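Local coordinates for ABC-type amino acid transport system, permease component (Caldanaerobacter subterraneus subsp. tengcongensis MB4, PDB 4YMU), which probably forms the membrane-spanning permease subunit of an ABC importer and binds arginine within its transmembrane domain, at residues G167-Q179 against P188-T200. Numbering follows the deposited sequence.
Sequences GFADLTRQADIIQ and PYIIIAAIYFVMT
Leu-171 lays its CD2 methyl over one face of the Tyr-196 ring, a CH-pi contact 3.7 Å from the centroid and 17° off the ring normal. With CG anti to the backbone N (chi1 173°), the leucine reaches out to helix 188-200. CD2 also meets Ile-195 CG2 at 3.7 Å, CD1 meets Ile-195 CD1 at 3.8 Å, and the branch point CG lies 3.6 Å from Ile-192 CG2 as the leucine and Ile-192 pass in opposite directions. A leucine suits this place because its two methyls spread over the ring face and the neighbouring isoleucine at once. The tyrosine adds a polar end to this apolar patch: its OH hydrogen-bonds Thr-172 OG1 at 3.0 Å, the threonine oxygen lying at the ring edge near its plane.

Two turns back along its helix, Tyr-189 offers a ring face to Ala-175 CB, which sits 3.5 Å from the centroid. So small a residue permits the close backbone approach here, with Ala-175 CA and Pro-188 CA 5.4 Å apart. Pro-188 CB also touches Ile-178 CD1. Helices 174-182 and 186-214 thus make an antiparallel helical hairpin, their segment axes at 153°, with the second helix predicted to span the membrane.

Behind Thr-172, Asp-170 folds its carboxylate back on the chain: OD2 accepts from Thr-172 N (an Asx turn) and OD1 from Arg-173 N (an Asx motif); a short acid suits this local bonding. Gln-174 NE2 returns to Asp-170 O in an almost straight bond, tying the Gln-174 side chain back to the chain at Asp-170. Farther out, Leu-171 N donates a hydrogen bond to Thr-22 OG1 of helix 12-44. Tyr-196 also packs on Pro-66 of the second subunit, and its side chain is about 8 Å from a bound arginine.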
loop_
_atom_site.group_PDB
_atom_site.type_symbol
_atom_site.label_atom_id
_atom_site.label_comp_id
_atom_site.label_asym_id
_atom_site.label_seq_id
_atom_site.Cartn_x
_atom_site.Cartn_y
_atom_site.Cartn_z
ATOM N N GLY C 167 -36.837 -18.473 -11.105
ATOM C CA GLY C 167 -37.607 -18.511 -12.326
ATOM C C GLY C 167 -37.636 -17.220 -13.115
ATOM O O GLY C 167 -38.480 -17.053 -13.985
ATOM N N PHE C 168 -36.717 -16.300 -12.842
ATOM C CA PHE C 168 -36.647 -15.080 -13.643
ATOM C C PHE C 168 -35.877 -15.409 -14.916
ATOM O O PHE C 168 -34.920 -16.193 -14.882
ATOM C CB PHE C 168 -35.983 -13.945 -12.869
ATOM C CG PHE C 168 -35.914 -12.652 -13.634
ATOM C CD1 PHE C 168 -37.059 -11.887 -13.829
ATOM C CD2 PHE C 168 -34.708 -12.205 -14.169
ATOM C CE1 PHE C 168 -37.005 -10.696 -14.540
ATOM C CE2 PHE C 168 -34.645 -11.018 -14.884
ATOM C CZ PHE C 168 -35.794 -10.260 -15.070
ATOM N N ALA C 169 -36.320 -14.856 -16.044
ATOM C CA ALA C 169 -35.769 -15.241 -17.348
ATOM C C ALA C 169 -34.457 -14.530 -17.726
ATOM O O ALA C 169 -34.366 -13.886 -18.781
ATOM C CB ALA C 169 -36.800 -15.044 -18.433
ATOM N N ASP C 170 -33.437 -14.673 -16.886
ATOM C CA ASP C 170 -32.148 -14.057 -17.155
ATOM C C ASP C 170 -31.414 -14.885 -18.199
ATOM O O ASP C 170 -32.000 -15.751 -18.843
ATOM C CB ASP C 170 -31.307 -13.992 -15.881
ATOM C CG ASP C 170 -30.752 -15.355 -15.487
ATOM O OD1 ASP C 170 -31.462 -16.371 -15.675
ATOM O OD2 ASP C 170 -29.586 -15.424 -15.039
ATOM N N LEU C 171 -30.125 -14.628 -18.356
ATOM C CA LEU C 171 -29.326 -15.347 -19.325
ATOM C C LEU C 171 -29.132 -16.817 -18.908
ATOM O O LEU C 171 -28.989 -17.703 -19.759
ATOM C CB LEU C 171 -27.982 -14.638 -19.494
ATOM C CG LEU C 171 -26.907 -15.313 -20.339
ATOM C CD1 LEU C 171 -27.311 -15.328 -21.801
ATOM C CD2 LEU C 171 -25.567 -14.602 -20.147
ATOM N N THR C 172 -29.121 -17.079 -17.604
ATOM C CA THR C 172 -28.856 -18.430 -17.116
ATOM C C THR C 172 -30.099 -19.324 -17.265
ATOM O O THR C 172 -30.004 -20.515 -17.611
ATOM C CB THR C 172 -28.372 -18.396 -15.648
ATOM O OG1 THR C 172 -27.062 -17.819 -15.598
ATOM C CG2 THR C 172 -28.290 -19.787 -15.070
ATOM N N ARG C 173 -31.266 -18.721 -17.045
ATOM C CA ARG C 173 -32.542 -19.427 -17.128
ATOM C C ARG C 173 -32.759 -20.034 -18.511
ATOM O O ARG C 173 -33.390 -21.082 -18.632
ATOM C CB ARG C 173 -33.688 -18.486 -16.766
ATOM C CG ARG C 173 -35.050 -19.148 -16.653
ATOM C CD ARG C 173 -35.009 -20.442 -15.843
ATOM N NE ARG C 173 -36.236 -20.613 -15.066
ATOM C CZ ARG C 173 -37.432 -20.907 -15.579
ATOM N NH1 ARG C 173 -37.589 -21.070 -16.889
ATOM N NH2 ARG C 173 -38.483 -21.032 -14.777
ATOM N N GLN C 174 -32.226 -19.376 -19.542
ATOM C CA GLN C 174 -32.387 -19.824 -20.921
ATOM C C GLN C 174 -32.045 -21.295 -21.104
ATOM O O GLN C 174 -32.752 -22.008 -21.811
ATOM C CB GLN C 174 -31.553 -18.974 -21.884
ATOM C CG GLN C 174 -31.882 -17.497 -21.838
ATOM C CD GLN C 174 -33.376 -17.215 -21.886
ATOM O OE1 GLN C 174 -34.072 -17.601 -22.830
ATOM N NE2 GLN C 174 -33.874 -16.527 -20.864
ATOM N N ALA C 175 -30.989 -21.766 -20.449
ATOM C CA ALA C 175 -30.586 -23.163 -20.618
ATOM C C ALA C 175 -31.695 -24.163 -20.246
ATOM O O ALA C 175 -31.775 -25.261 -20.811
ATOM C CB ALA C 175 -29.349 -23.454 -19.838
ATOM N N ASP C 176 -32.532 -23.794 -19.280
ATOM C CA ASP C 176 -33.677 -24.624 -18.959
ATOM C C ASP C 176 -34.622 -24.594 -20.149
ATOM O O ASP C 176 -34.895 -25.640 -20.757
ATOM C CB ASP C 176 -34.378 -24.184 -17.672
ATOM C CG ASP C 176 -33.597 -24.573 -16.412
ATOM O OD1 ASP C 176 -32.907 -25.628 -16.402
ATOM O OD2 ASP C 176 -33.706 -23.828 -15.412
ATOM N N ILE C 177 -35.066 -23.390 -20.506
ATOM C CA ILE C 177 -35.992 -23.195 -21.611
ATOM C C ILE C 177 -35.579 -24.015 -22.838
ATOM O O ILE C 177 -36.308 -24.921 -23.273
ATOM C CB ILE C 177 -36.087 -21.705 -21.951
ATOM C CG1 ILE C 177 -36.660 -20.945 -20.751
ATOM C CG2 ILE C 177 -36.921 -21.475 -23.196
ATOM C CD1 ILE C 177 -36.863 -19.455 -20.979
ATOM N N ILE C 178 -34.381 -23.743 -23.342
ATOM C CA ILE C 178 -33.835 -24.440 -24.500
ATOM C C ILE C 178 -33.830 -25.957 -24.334
ATOM O O ILE C 178 -34.229 -26.680 -25.256
ATOM C CB ILE C 178 -32.407 -23.937 -24.820
ATOM C CG1 ILE C 178 -32.458 -22.473 -25.260
ATOM C CG2 ILE C 178 -31.757 -24.770 -25.903
ATOM C CD1 ILE C 178 -31.152 -21.751 -25.113
ATOM N N GLN C 179 -33.413 -26.452 -23.168
ATOM C CA GLN C 179 -33.286 -27.903 -23.021
ATOM C C GLN C 179 -34.677 -28.528 -23.074
ATOM O O GLN C 179 -34.851 -29.657 -23.562
ATOM C CB GLN C 179 -32.552 -28.305 -21.734
ATOM C CG GLN C 179 -33.467 -28.586 -20.543
ATOM C CD GLN C 179 -33.931 -30.055 -20.432
ATOM O OE1 GLN C 179 -33.313 -30.971 -20.967
ATOM N NE2 GLN C 179 -35.012 -30.263 -19.711
ATOM N N PRO C 188 -26.086 -25.171 -24.462
ATOM C CA PRO C 188 -26.531 -23.820 -24.070
ATOM C C PRO C 188 -25.819 -23.263 -22.816
ATOM O O PRO C 188 -25.705 -22.051 -22.665
ATOM C CB PRO C 188 -28.038 -24.004 -23.808
ATOM C CG PRO C 188 -28.190 -25.444 -23.523
ATOM C CD PRO C 188 -27.179 -26.151 -24.373
ATOM N N TYR C 189 -25.360 -24.139 -21.928
ATOM C CA TYR C 189 -24.627 -23.698 -20.757
ATOM C C TYR C 189 -23.258 -23.178 -21.178
ATOM O O TYR C 189 -22.851 -22.112 -20.736
ATOM C CB TYR C 189 -24.501 -24.813 -19.714
ATOM C CG TYR C 189 -25.671 -24.842 -18.765
ATOM C CD1 TYR C 189 -26.136 -23.672 -18.179
ATOM C CD2 TYR C 189 -26.354 -26.034 -18.497
ATOM C CE1 TYR C 189 -27.218 -23.692 -17.312
ATOM C CE2 TYR C 189 -27.449 -26.064 -17.645
ATOM C CZ TYR C 189 -27.884 -24.895 -17.059
ATOM O OH TYR C 189 -28.976 -24.913 -16.212
ATOM N N ILE C 190 -22.550 -23.933 -22.021
ATOM C CA ILE C 190 -21.298 -23.453 -22.586
ATOM C C ILE C 190 -21.498 -22.084 -23.230
ATOM O O ILE C 190 -20.759 -21.138 -22.943
ATOM C CB ILE C 190 -20.742 -24.409 -23.628
ATOM C CG1 ILE C 190 -20.266 -25.700 -22.959
ATOM C CG2 ILE C 190 -19.637 -23.744 -24.398
ATOM C CD1 ILE C 190 -19.066 -25.534 -22.061
ATOM N N ILE C 191 -22.520 -21.969 -24.074
ATOM C CA ILE C 191 -22.799 -20.704 -24.753
ATOM C C ILE C 191 -23.063 -19.565 -23.771
ATOM O O ILE C 191 -22.600 -18.436 -23.956
ATOM C CB ILE C 191 -23.989 -20.850 -25.721
ATOM C CG1 ILE C 191 -23.583 -21.733 -26.898
ATOM C CG2 ILE C 191 -24.487 -19.494 -26.212
ATOM C CD1 ILE C 191 -24.590 -21.729 -28.011
ATOM N N ILE C 192 -23.821 -19.864 -22.726
ATOM C CA ILE C 192 -24.151 -18.855 -21.724
ATOM C C ILE C 192 -22.909 -18.428 -20.928
ATOM O O ILE C 192 -22.679 -17.242 -20.722
ATOM C CB ILE C 192 -25.257 -19.358 -20.776
ATOM C CG1 ILE C 192 -26.603 -19.424 -21.507
ATOM C CG2 ILE C 192 -25.365 -18.475 -19.551
ATOM C CD1 ILE C 192 -27.620 -20.301 -20.807
ATOM N N ALA C 193 -22.121 -19.406 -20.485
ATOM C CA ALA C 193 -20.864 -19.143 -19.802
ATOM C C ALA C 193 -20.026 -18.213 -20.670
ATOM O O ALA C 193 -19.613 -17.157 -20.213
ATOM C CB ALA C 193 -20.117 -20.435 -19.519
ATOM N N ALA C 194 -19.833 -18.592 -21.934
ATOM C CA ALA C 194 -19.127 -17.762 -22.904
ATOM C C ALA C 194 -19.670 -16.329 -22.948
ATOM O O ALA C 194 -18.893 -15.373 -22.940
ATOM C CB ALA C 194 -19.171 -18.391 -24.283
ATOM N N ILE C 195 -20.989 -16.168 -22.987
ATOM C CA ILE C 195 -21.545 -14.816 -22.989
ATOM C C ILE C 195 -21.159 -14.058 -21.707
ATOM O O ILE C 195 -20.806 -12.873 -21.759
ATOM C CB ILE C 195 -23.084 -14.800 -23.153
ATOM C CG1 ILE C 195 -23.502 -15.418 -24.484
ATOM C CG2 ILE C 195 -23.621 -13.389 -23.106
ATOM C CD1 ILE C 195 -24.997 -15.281 -24.763
ATOM N N TYR C 196 -21.223 -14.741 -20.563
ATOM C CA TYR C 196 -20.851 -14.129 -19.286
ATOM C C TYR C 196 -19.395 -13.691 -19.325
ATOM O O TYR C 196 -19.060 -12.608 -18.871
ATOM C CB TYR C 196 -21.068 -15.092 -18.105
ATOM C CG TYR C 196 -22.470 -15.060 -17.516
ATOM C CD1 TYR C 196 -22.931 -13.939 -16.840
ATOM C CD2 TYR C 196 -23.328 -16.157 -17.637
ATOM C CE1 TYR C 196 -24.211 -13.903 -16.301
ATOM C CE2 TYR C 196 -24.621 -16.134 -17.100
ATOM C CZ TYR C 196 -25.061 -15.004 -16.437
ATOM O OH TYR C 196 -26.340 -14.969 -15.902
ATOM N N PHE C 197 -18.549 -14.538 -19.894
ATOM C CA PHE C 197 -17.128 -14.283 -19.981
ATOM C C PHE C 197 -16.855 -13.051 -20.827
ATOM O O PHE C 197 -16.129 -12.144 -20.405
ATOM C CB PHE C 197 -16.405 -15.475 -20.577
ATOM C CG PHE C 197 -14.917 -15.311 -20.602
ATOM C CD1 PHE C 197 -14.178 -15.401 -19.431
ATOM C CD2 PHE C 197 -14.255 -15.031 -21.788
ATOM C CE1 PHE C 197 -12.802 -15.245 -19.446
ATOM C CE2 PHE C 197 -12.878 -14.871 -21.809
ATOM C CZ PHE C 197 -12.151 -14.978 -20.637
ATOM N N VAL C 198 -17.427 -13.029 -22.026
ATOM C CA VAL C 198 -17.243 -11.900 -22.925
ATOM C C VAL C 198 -17.749 -10.594 -22.300
ATOM O O VAL C 198 -17.124 -9.539 -22.453
ATOM C CB VAL C 198 -17.847 -12.179 -24.319
ATOM C CG1 VAL C 198 -18.250 -10.897 -25.011
ATOM C CG2 VAL C 198 -16.845 -12.974 -25.158
ATOM N N MET C 199 -18.855 -10.671 -21.569
ATOM C CA MET C 199 -19.359 -9.498 -20.855
ATOM C C MET C 199 -18.352 -9.018 -19.804
ATOM O O MET C 199 -18.077 -7.811 -19.677
ATOM C CB MET C 199 -20.684 -9.815 -20.176
ATOM C CG MET C 199 -21.834 -8.956 -20.641
ATOM S SD MET C 199 -23.274 -9.302 -19.625
ATOM C CE MET C 199 -23.138 -11.092 -19.498
ATOM N N THR C 200 -17.829 -9.976 -19.042
ATOM C CA THR C 200 -16.870 -9.697 -17.996
ATOM C C THR C 200 -15.651 -8.979 -18.577
ATOM O O THR C 200 -15.271 -7.916 -18.094
ATOM C CB THR C 200 -16.436 -10.998 -17.293
ATOM O OG1 THR C 200 -17.402 -11.346 -16.296
ATOM C CG2 THR C 200 -15.052 -10.837 -16.637
#